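Local coordinates for protein D-glyceraldehyde dehydrogenase (NADP(+)) (Thermoplasma acidophilum, PDB 5IZD) that oxidises D-glyceraldehyde to (R)-glycerate with NADP(+), as a homotetrameric aldehyde dehydrogenase of the non-phosphorylated Entner-Doudoroff pathway, at residues Ala52-Asn57 with Leu163-Thr168; Phe254-Lys258 with Ile392-Met398; Ser305-Gly311 with Phe362-Ile367. One frame throughout, in Å; residues are numbered along the deposited sequence.

The three contacts illustrate how one alpha/beta chain joins distant segments largely by packing; in contacts 2 and 3 no hydrogen bond runs directly between the segments. Contacts 1 and 3 are buried, whereas contact 2 is partly buried and has an exposed serine at its margin. Contacts 2 and 3 both reach the seven-stranded sheet, with centres about 27 Å apart; contact 1 lies on the opposite side of the chain's centre, at the edge of the other large sheet, which it reaches through T168. Their chemistry differs accordingly. Contact 1 sets an indole against backbone carbonyls at a helix end, contact 2 surrounds an indole with methyl and sulfur groups, and contact 3 lays aliphatic side chains along a loop.

Contact 1. Residues Ala52-Asn57 with Leu163-Thr168; sequences AFWAWN and LLTGNT
W56 and L163 meet with their side chains at about a right angle, the pyrrole side of the indole turned toward the last turn of helix 153-164. With CG anti to the backbone N (chi1 -171°), the indole extends off helix 39-77 into the bend formed by residues 163-168. N167 O comes to the edge of the ring, near its plane, 3.1 Å from W56 NE1. G166 O approaches obliquely instead, 3.5 Å from W56 CD1. The L163 methyl CD2 lies beside the same rim, 3.9 Å from W56 NE1 and on toward CZ2.

F53, one turn earlier, works differently. Its CE1 approaches G166 O at 3.6 Å, so this one carbonyl is touched by two aromatic rings, while one face of the neighbouring W54 ring is covered by F53 CE2. T168 brings its CG2 methyl against the backbone, 3.7 Å from F53 CA, and its OG1 is hydrogen-bonded to A49 O on the same helix as F53. R64 ties the two segments indirectly, bonding to both W56 O and L164 O and making a cation-pi contact with W56. Toward the second subunit, F53 also packs on R429 of that neighbouring chain.

The bend itself is a Schellman motif: G166 takes a positive phi of 97°, and G166 N returns to L163 O at 3.0 Å. It ends the helix of a beta-alpha-beta crossover, in which strands 130-145 and 168-172 run parallel, as in the Rossmann-like cofactor-binding domain of aldehyde dehydrogenases.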
loop_
_atom_site.group_PDB
_atom_site.type_symbol
_atom_site.label_atom_id
_atom_site.label_comp_id
_atom_site.label_asym_id
_atom_site.label_seq_id
_atom_site.Cartn_x
_atom_site.Cartn_y
_atom_site.Cartn_z
ATOM N N ALA A 52 0.404 9.096 -30.918
ATOM C CA ALA A 52 1.030 7.867 -30.479
ATOM C C ALA A 52 0.426 7.308 -29.150
ATOM O O ALA A 52 0.714 6.183 -28.799
ATOM C CB ALA A 52 2.527 8.105 -30.323
ATOM N N PHE A 53 -0.397 8.082 -28.445
ATOM C CA PHE A 53 -0.777 7.783 -27.062
ATOM C C PHE A 53 -1.452 6.431 -26.881
ATOM O O PHE A 53 -0.964 5.632 -26.084
ATOM C CB PHE A 53 -1.634 8.895 -26.405
ATOM C CG PHE A 53 -2.226 8.478 -25.061
ATOM C CD1 PHE A 53 -1.407 8.315 -23.964
ATOM C CD2 PHE A 53 -3.575 8.152 -24.921
ATOM C CE1 PHE A 53 -1.905 7.874 -22.748
ATOM C CE2 PHE A 53 -4.089 7.722 -23.692
ATOM C CZ PHE A 53 -3.245 7.579 -22.605
ATOM N N TRP A 54 -2.494 6.148 -27.662
ATOM C CA TRP A 54 -3.274 4.908 -27.440
ATOM C C TRP A 54 -2.519 3.593 -27.628
ATOM O O TRP A 54 -2.598 2.688 -26.786
ATOM C CB TRP A 54 -4.623 4.913 -28.192
ATOM C CG TRP A 54 -5.598 5.686 -27.426
ATOM C CD1 TRP A 54 -6.105 6.918 -27.728
ATOM C CD2 TRP A 54 -6.127 5.324 -26.131
ATOM N NE1 TRP A 54 -6.957 7.331 -26.711
ATOM C CE2 TRP A 54 -6.984 6.378 -25.721
ATOM C CE3 TRP A 54 -5.942 4.222 -25.283
ATOM C CZ2 TRP A 54 -7.678 6.357 -24.505
ATOM C CZ3 TRP A 54 -6.631 4.196 -24.057
ATOM C CH2 TRP A 54 -7.489 5.264 -23.685
ATOM N N ALA A 55 -1.761 3.528 -28.671
ATOM C CA ALA A 55 -0.883 2.390 -28.975
ATOM C C ALA A 55 0.292 2.223 -27.999
ATOM O O ALA A 55 0.738 1.087 -27.776
ATOM C CB ALA A 55 -0.318 2.549 -30.399
ATOM N N TRP A 56 0.795 3.326 -27.419
ATOM C CA TRP A 56 1.797 3.224 -26.334
ATOM C C TRP A 56 1.114 2.745 -25.020
ATOM O O TRP A 56 1.577 1.796 -24.373
ATOM C CB TRP A 56 2.519 4.560 -26.157
ATOM C CG TRP A 56 3.708 4.598 -25.242
ATOM C CD1 TRP A 56 3.841 5.391 -24.128
ATOM C CD2 TRP A 56 4.914 3.842 -25.326
ATOM N NE1 TRP A 56 5.054 5.204 -23.543
ATOM C CE2 TRP A 56 5.742 4.258 -24.252
ATOM C CE3 TRP A 56 5.395 2.875 -26.211
ATOM C CZ2 TRP A 56 7.009 3.732 -24.020
ATOM C CZ3 TRP A 56 6.683 2.360 -25.994
ATOM C CH2 TRP A 56 7.471 2.790 -24.874
ATOM N N ASN A 57 0.010 3.366 -24.648
ATOM C CA ASN A 57 -0.777 2.846 -23.506
ATOM C C ASN A 57 -1.023 1.309 -23.665
ATOM O O ASN A 57 -0.737 0.489 -22.756
ATOM C CB ASN A 57 -2.108 3.587 -23.389
ATOM C CG ASN A 57 -2.962 3.079 -22.211
ATOM O OD1 ASN A 57 -2.692 3.369 -21.093
ATOM N ND2 ASN A 57 -3.943 2.286 -22.495
ATOM N N LEU A 163 7.537 7.342 -19.322
ATOM C CA LEU A 163 7.397 6.298 -20.324
ATOM C C LEU A 163 6.946 4.949 -19.757
ATOM O O LEU A 163 6.127 4.284 -20.357
ATOM C CB LEU A 163 8.709 6.145 -21.114
ATOM C CG LEU A 163 9.058 7.370 -21.978
ATOM C CD1 LEU A 163 10.490 7.250 -22.529
ATOM C CD2 LEU A 163 8.126 7.620 -23.156
ATOM N N LEU A 164 7.469 4.531 -18.609
ATOM C CA LEU A 164 7.127 3.235 -18.064
ATOM C C LEU A 164 5.628 3.184 -17.817
ATOM O O LEU A 164 4.979 2.191 -18.177
ATOM C CB LEU A 164 7.945 2.948 -16.800
ATOM C CG LEU A 164 7.737 1.619 -16.075
ATOM C CD1 LEU A 164 6.440 1.496 -15.239
ATOM C CD2 LEU A 164 7.852 0.499 -17.061
ATOM N N THR A 165 5.092 4.284 -17.260
ATOM C CA THR A 165 3.691 4.394 -16.954
ATOM C C THR A 165 2.759 4.570 -18.149
ATOM O O THR A 165 1.567 4.611 -17.962
ATOM C CB THR A 165 3.444 5.505 -15.901
ATOM O OG1 THR A 165 3.985 6.739 -16.327
ATOM C CG2 THR A 165 4.061 5.110 -14.582
ATOM N N GLY A 166 3.291 4.697 -19.368
ATOM C CA GLY A 166 2.459 4.719 -20.572
ATOM C C GLY A 166 2.118 6.115 -21.099
ATOM O O GLY A 166 1.236 6.219 -21.917
ATOM N N ASN A 167 2.800 7.172 -20.625
ATOM C CA ASN A 167 2.609 8.500 -21.132
ATOM C C ASN A 167 3.509 8.682 -22.330
ATOM O O ASN A 167 4.551 8.036 -22.407
ATOM C CB ASN A 167 2.960 9.573 -20.122
ATOM C CG ASN A 167 2.116 9.491 -18.852
ATOM O OD1 ASN A 167 0.995 10.036 -18.785
ATOM N ND2 ASN A 167 2.668 8.828 -17.810
ATOM N N THR A 168 3.116 9.577 -23.230
ATOM C CA THR A 168 3.981 9.984 -24.344
ATOM C C THR A 168 4.610 11.278 -23.909
ATOM O O THR A 168 4.085 11.942 -22.974
ATOM C CB THR A 168 3.216 10.190 -25.643
ATOM O OG1 THR A 168 2.167 11.113 -25.404
ATOM C CG2 THR A 168 2.622 8.881 -26.098
#

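Contact 2. Residues Phe254-Lys258 with Ile392-Met398; sequences FMVWK and ISSVEEM
A chi1 of -168° in W257 puts CG trans to N and swings the indole from the end of strand 252-256 across the start of helix 395-403, where V395 begins the helix. On V395 the CG2 branch, anti to the carbonyl carbon, is the one that sits over the six-membered ring, 4.0 Å from its centroid and 26° off the normal, a CH-pi contact. K258 CG covers the opposite face. At the ring's far end W257 CH2 lies 3.6 Å from S394 C, and I392 CD1 comes in at the edge, 4.1 Å from W257 CE3.

These residues span the turn from strand 386-392 into helix 395-403, part of a beta-alpha-beta crossover that continues to strand 410-414; strands 284-290 and 252-256 lie between these two parallel strands in the sheet. A capping box begins the helix: E397 N donates to S394 OG at 3.1 Å, and S394 N returns a bond to E397 OE2. That same oxygen accepts a straighter bond from S393 N (2.7 Å, 165°), while OE1 forms a salt bridge with R390, so both carboxylate oxygens are engaged.

Deeper in, M398 is bent at its last torsion and brings SD obliquely to the indole as a Met-aromatic contact, 4.1 Å from W257 CE3. M255, also bent at its end, lays its SD 3.7 Å from M398 CG.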
loop_
_atom_site.group_PDB
_atom_site.type_symbol
_atom_site.label_atom_id
_atom_site.label_comp_id
_atom_site.label_asym_id
_atom_site.label_seq_id
_atom_site.Cartn_x
_atom_site.Cartn_y
_atom_site.Cartn_z
ATOM N N PHE A 254 22.800 23.396 7.032
ATOM C CA PHE A 254 23.781 22.407 7.429
ATOM C C PHE A 254 24.085 22.596 8.928
ATOM O O PHE A 254 24.766 23.566 9.323
ATOM C CB PHE A 254 25.038 22.588 6.589
ATOM C CG PHE A 254 25.949 21.397 6.575
ATOM C CD1 PHE A 254 26.777 21.130 7.656
ATOM C CD2 PHE A 254 25.959 20.526 5.504
ATOM C CE1 PHE A 254 27.619 20.029 7.650
ATOM C CE2 PHE A 254 26.774 19.413 5.507
ATOM C CZ PHE A 254 27.607 19.161 6.575
ATOM N N MET A 255 23.637 21.639 9.752
ATOM C CA MET A 255 23.628 21.812 11.200
ATOM C C MET A 255 24.602 20.839 11.865
ATOM O O MET A 255 24.504 19.637 11.666
ATOM C CB MET A 255 22.186 21.570 11.709
ATOM C CG MET A 255 21.202 22.643 11.242
ATOM S SD MET A 255 19.452 22.156 11.400
ATOM C CE MET A 255 19.327 21.026 10.010
ATOM N N VAL A 256 25.522 21.339 12.673
ATOM C CA VAL A 256 26.566 20.539 13.290
ATOM C C VAL A 256 26.462 20.792 14.793
ATOM O O VAL A 256 26.862 21.839 15.304
ATOM C CB VAL A 256 27.957 20.927 12.757
ATOM C CG1 VAL A 256 29.042 20.040 13.363
ATOM C CG2 VAL A 256 27.977 20.848 11.195
ATOM N N TRP A 257 25.900 19.814 15.488
ATOM C CA TRP A 257 25.709 19.932 16.936
ATOM C C TRP A 257 27.072 19.723 17.624
ATOM O O TRP A 257 28.034 19.286 16.976
ATOM C CB TRP A 257 24.632 18.955 17.400
ATOM C CG TRP A 257 24.198 19.225 18.780
ATOM C CD1 TRP A 257 24.357 18.399 19.868
ATOM C CD2 TRP A 257 23.546 20.416 19.274
ATOM N NE1 TRP A 257 23.856 18.998 20.987
ATOM C CE2 TRP A 257 23.336 20.221 20.659
ATOM C CE3 TRP A 257 23.097 21.595 18.681
ATOM C CZ2 TRP A 257 22.708 21.185 21.470
ATOM C CZ3 TRP A 257 22.513 22.563 19.459
ATOM C CH2 TRP A 257 22.311 22.353 20.862
ATOM N N LYS A 258 27.179 20.122 18.898
ATOM C CA LYS A 258 28.442 20.027 19.655
ATOM C C LYS A 258 29.009 18.625 19.755
ATOM O O LYS A 258 30.195 18.494 19.908
ATOM C CB LYS A 258 28.312 20.580 21.097
ATOM C CG LYS A 258 27.226 19.983 21.935
ATOM C CD LYS A 258 27.329 20.380 23.431
ATOM C CE LYS A 258 25.965 20.151 24.033
ATOM N NZ LYS A 258 25.798 20.619 25.426
ATOM N N ILE A 392 25.228 28.449 16.825
ATOM C CA ILE A 392 24.044 28.097 17.565
ATOM C C ILE A 392 24.413 27.544 18.982
ATOM O O ILE A 392 25.573 27.162 19.243
ATOM C CB ILE A 392 23.172 27.073 16.819
ATOM C CG1 ILE A 392 23.986 25.794 16.552
ATOM C CG2 ILE A 392 22.546 27.684 15.558
ATOM C CD1 ILE A 392 23.206 24.640 15.977
ATOM N N SER A 393 23.407 27.511 19.878
ATOM C CA SER A 393 23.581 27.073 21.287
ATOM C C SER A 393 22.384 26.310 21.947
ATOM O O SER A 393 22.501 25.862 23.082
ATOM C CB SER A 393 23.921 28.281 22.158
ATOM O OG SER A 393 22.851 29.202 22.167
ATOM N N SER A 394 21.268 26.177 21.237
ATOM C CA SER A 394 20.175 25.346 21.677
ATOM C C SER A 394 19.502 24.648 20.510
ATOM O O SER A 394 19.514 25.120 19.353
ATOM C CB SER A 394 19.187 26.167 22.525
ATOM O OG SER A 394 18.088 26.647 21.803
ATOM N N VAL A 395 18.931 23.500 20.834
ATOM C CA VAL A 395 18.216 22.646 19.900
ATOM C C VAL A 395 16.973 23.333 19.359
ATOM O O VAL A 395 16.708 23.271 18.154
ATOM C CB VAL A 395 17.809 21.306 20.584
ATOM C CG1 VAL A 395 16.933 20.481 19.663
ATOM C CG2 VAL A 395 19.076 20.508 20.922
ATOM N N GLU A 396 16.185 23.940 20.257
ATOM C CA GLU A 396 14.994 24.690 19.827
ATOM C C GLU A 396 15.377 25.799 18.828
ATOM O O GLU A 396 14.646 26.023 17.878
ATOM C CB GLU A 396 14.229 25.344 20.999
ATOM N N GLU A 397 16.459 26.519 19.143
ATOM C CA GLU A 397 16.991 27.623 18.330
ATOM C C GLU A 397 17.387 27.075 16.931
ATOM O O GLU A 397 16.975 27.642 15.925
ATOM C CB GLU A 397 18.156 28.327 19.058
ATOM C CG GLU A 397 18.933 29.292 18.167
ATOM C CD GLU A 397 20.358 29.604 18.626
ATOM O OE1 GLU A 397 20.782 30.756 18.367
ATOM O OE2 GLU A 397 21.054 28.709 19.184
ATOM N N MET A 398 18.116 25.955 16.916
ATOM C CA MET A 398 18.543 25.244 15.712
ATOM C C MET A 398 17.347 24.932 14.796
ATOM O O MET A 398 17.372 25.342 13.606
ATOM C CB MET A 398 19.302 23.970 16.067
ATOM C CG MET A 398 19.936 23.257 14.877
ATOM S SD MET A 398 20.816 21.744 15.303
ATOM C CE MET A 398 19.476 20.559 15.354
HETATM O O HOH W 1 24.459 23.287 24.080
#

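Contact 3. Residues Ser305-Gly311 with Phe362-Ile367; sequences SRKLALG and FFLPTI
S305 opens the contact by facing I367, whose CD1 methyl reaches to 3.6 Å from S305 OG. The hydroxyl is not left to this apolar neighbour alone: it is hydrogen-bonded to Y274 OH and to F301 O. The same serine's carbonyl touches the proline ring, with S305 O 4.0 Å from P365 CG. A type I turn from S305 to L308 then carries the chain out of helix 294-305, and L308 comes back to P365 at longer range.

Beyond A309, held by hydrogen bonds to D317, L310 makes the central approach. Its chi1 of -82° sets CG toward the opposing loop, and chi2 (58°) turns CD1 and CD2 to separate partners. CD2 packs over the backbone, 3.7 Å from F363 O, and also meets the tip of L364 at 4.1 Å from L364 CD2. CD1 goes to P365 CD at 4.2 Å, the two side chains sliding past each other in opposite directions. G311 closes the walk against F362, whose CE1 lies 3.5 Å from G311 N, with that nitrogen placed obliquely to the ring. The pairing thus runs antiparallel, S305 beside P365 and L310 beside F362.

Across this interface there are no hydrogen bonds. Residues 362-367 spend backbone bonds on other partners, L364 on S349 and T366 on P385 and I387. The fit of the loop after helix 294-305 to the start of strand 366-369, in the seven-stranded sheet that belongs to the catalytic domain in aldehyde dehydrogenases, therefore rests on apolar packing and shape, with S305 OG satisfied from outside.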
loop_
_atom_site.group_PDB
_atom_site.type_symbol
_atom_site.label_atom_id
_atom_site.label_comp_id
_atom_site.label_asym_id
_atom_site.label_seq_id
_atom_site.Cartn_x
_atom_site.Cartn_y
_atom_site.Cartn_z
ATOM N N SER A 305 38.987 23.929 2.221
ATOM C CA SER A 305 38.445 24.666 1.083
ATOM C C SER A 305 39.571 25.234 0.182
ATOM O O SER A 305 39.414 25.267 -1.008
ATOM C CB SER A 305 37.487 25.784 1.539
ATOM O OG SER A 305 36.247 25.257 2.051
ATOM N N ARG A 306 40.688 25.635 0.783
ATOM C CA ARG A 306 41.842 26.195 0.023
ATOM C C ARG A 306 42.557 25.179 -0.846
ATOM O O ARG A 306 43.319 25.582 -1.739
ATOM C CB ARG A 306 42.958 26.633 0.948
ATOM C CG ARG A 306 42.639 27.676 1.963
ATOM C CD ARG A 306 43.813 27.795 2.917
ATOM N NE ARG A 306 44.642 28.900 2.459
ATOM C CZ ARG A 306 44.741 30.080 3.070
ATOM N NH1 ARG A 306 45.519 31.011 2.524
ATOM N NH2 ARG A 306 44.080 30.333 4.233
ATOM N N LYS A 307 42.458 23.904 -0.465
ATOM C CA LYS A 307 43.120 22.798 -1.127
ATOM C C LYS A 307 42.455 22.381 -2.428
ATOM O O LYS A 307 43.058 21.601 -3.174
ATOM C CB LYS A 307 43.182 21.578 -0.205
ATOM N N LEU A 308 41.240 22.883 -2.720
ATOM C CA LEU A 308 40.448 22.416 -3.879
ATOM C C LEU A 308 41.011 23.078 -5.102
ATOM O O LEU A 308 41.221 24.294 -5.079
ATOM C CB LEU A 308 38.943 22.727 -3.726
ATOM C CG LEU A 308 38.273 21.980 -2.537
ATOM C CD1 LEU A 308 36.893 22.541 -2.228
ATOM C CD2 LEU A 308 38.153 20.466 -2.731
ATOM N N ALA A 309 41.282 22.272 -6.142
ATOM C CA ALA A 309 41.765 22.785 -7.416
ATOM C C ALA A 309 40.592 23.087 -8.368
ATOM O O ALA A 309 39.636 22.326 -8.465
ATOM C CB ALA A 309 42.733 21.807 -8.067
ATOM N N LEU A 310 40.726 24.212 -9.073
ATOM C CA LEU A 310 39.809 24.664 -10.100
ATOM C C LEU A 310 40.499 24.665 -11.466
ATOM O O LEU A 310 41.690 24.941 -11.562
ATOM C CB LEU A 310 39.402 26.088 -9.802
ATOM C CG LEU A 310 38.295 26.370 -8.799
ATOM C CD1 LEU A 310 38.563 25.796 -7.425
ATOM C CD2 LEU A 310 38.178 27.892 -8.742
ATOM N N GLY A 311 39.760 24.362 -12.526
ATOM C CA GLY A 311 40.347 24.313 -13.878
ATOM C C GLY A 311 39.819 23.148 -14.672
ATOM O O GLY A 311 38.605 22.992 -14.841
ATOM N N PHE A 362 34.788 30.550 -13.706
ATOM C CA PHE A 362 35.232 29.976 -12.450
ATOM C C PHE A 362 35.014 30.975 -11.342
ATOM O O PHE A 362 35.113 32.173 -11.540
ATOM C CB PHE A 362 36.714 29.613 -12.540
ATOM C CG PHE A 362 36.995 28.497 -13.497
ATOM C CD1 PHE A 362 36.853 27.165 -13.094
ATOM C CD2 PHE A 362 37.344 28.761 -14.828
ATOM C CE1 PHE A 362 37.092 26.127 -13.973
ATOM C CE2 PHE A 362 37.559 27.702 -15.710
ATOM C CZ PHE A 362 37.454 26.378 -15.271
ATOM N N PHE A 363 34.699 30.474 -10.142
ATOM C CA PHE A 363 34.615 31.310 -8.954
ATOM C C PHE A 363 35.205 30.517 -7.763
ATOM O O PHE A 363 34.967 29.329 -7.634
ATOM C CB PHE A 363 33.158 31.712 -8.675
ATOM C CG PHE A 363 33.030 32.942 -7.848
ATOM C CD1 PHE A 363 33.050 34.199 -8.450
ATOM C CD2 PHE A 363 32.994 32.872 -6.485
ATOM C CE1 PHE A 363 32.985 35.358 -7.715
ATOM C CE2 PHE A 363 32.925 34.039 -5.722
ATOM C CZ PHE A 363 32.926 35.285 -6.350
ATOM N N LEU A 364 35.964 31.184 -6.907
ATOM C CA LEU A 364 36.585 30.519 -5.772
ATOM C C LEU A 364 35.598 30.106 -4.694
ATOM O O LEU A 364 34.597 30.806 -4.470
ATOM C CB LEU A 364 37.636 31.439 -5.122
ATOM C CG LEU A 364 38.908 31.789 -5.938
ATOM C CD1 LEU A 364 39.697 32.900 -5.271
ATOM C CD2 LEU A 364 39.764 30.524 -6.037
ATOM N N PRO A 365 35.888 28.990 -3.983
ATOM C CA PRO A 365 35.188 28.719 -2.733
ATOM C C PRO A 365 35.185 29.940 -1.794
ATOM O O PRO A 365 36.244 30.561 -1.550
ATOM C CB PRO A 365 36.021 27.579 -2.120
ATOM C CG PRO A 365 36.535 26.853 -3.298
ATOM C CD PRO A 365 36.931 27.975 -4.234
ATOM N N THR A 366 34.008 30.331 -1.338
ATOM C CA THR A 366 33.833 31.574 -0.623
ATOM C C THR A 366 33.058 31.325 0.723
ATOM O O THR A 366 31.946 30.798 0.702
ATOM C CB THR A 366 33.095 32.593 -1.480
ATOM O OG1 THR A 366 33.818 32.831 -2.705
ATOM C CG2 THR A 366 32.912 33.899 -0.703
ATOM N N ILE A 367 33.684 31.721 1.835
ATOM C CA ILE A 367 33.196 31.448 3.177
ATOM C C ILE A 367 33.060 32.790 3.880
ATOM O O ILE A 367 33.993 33.603 3.864
ATOM C CB ILE A 367 34.133 30.484 3.949
ATOM C CG1 ILE A 367 34.302 29.153 3.179
ATOM C CG2 ILE A 367 33.592 30.184 5.343
ATOM C CD1 ILE A 367 35.604 28.456 3.518
#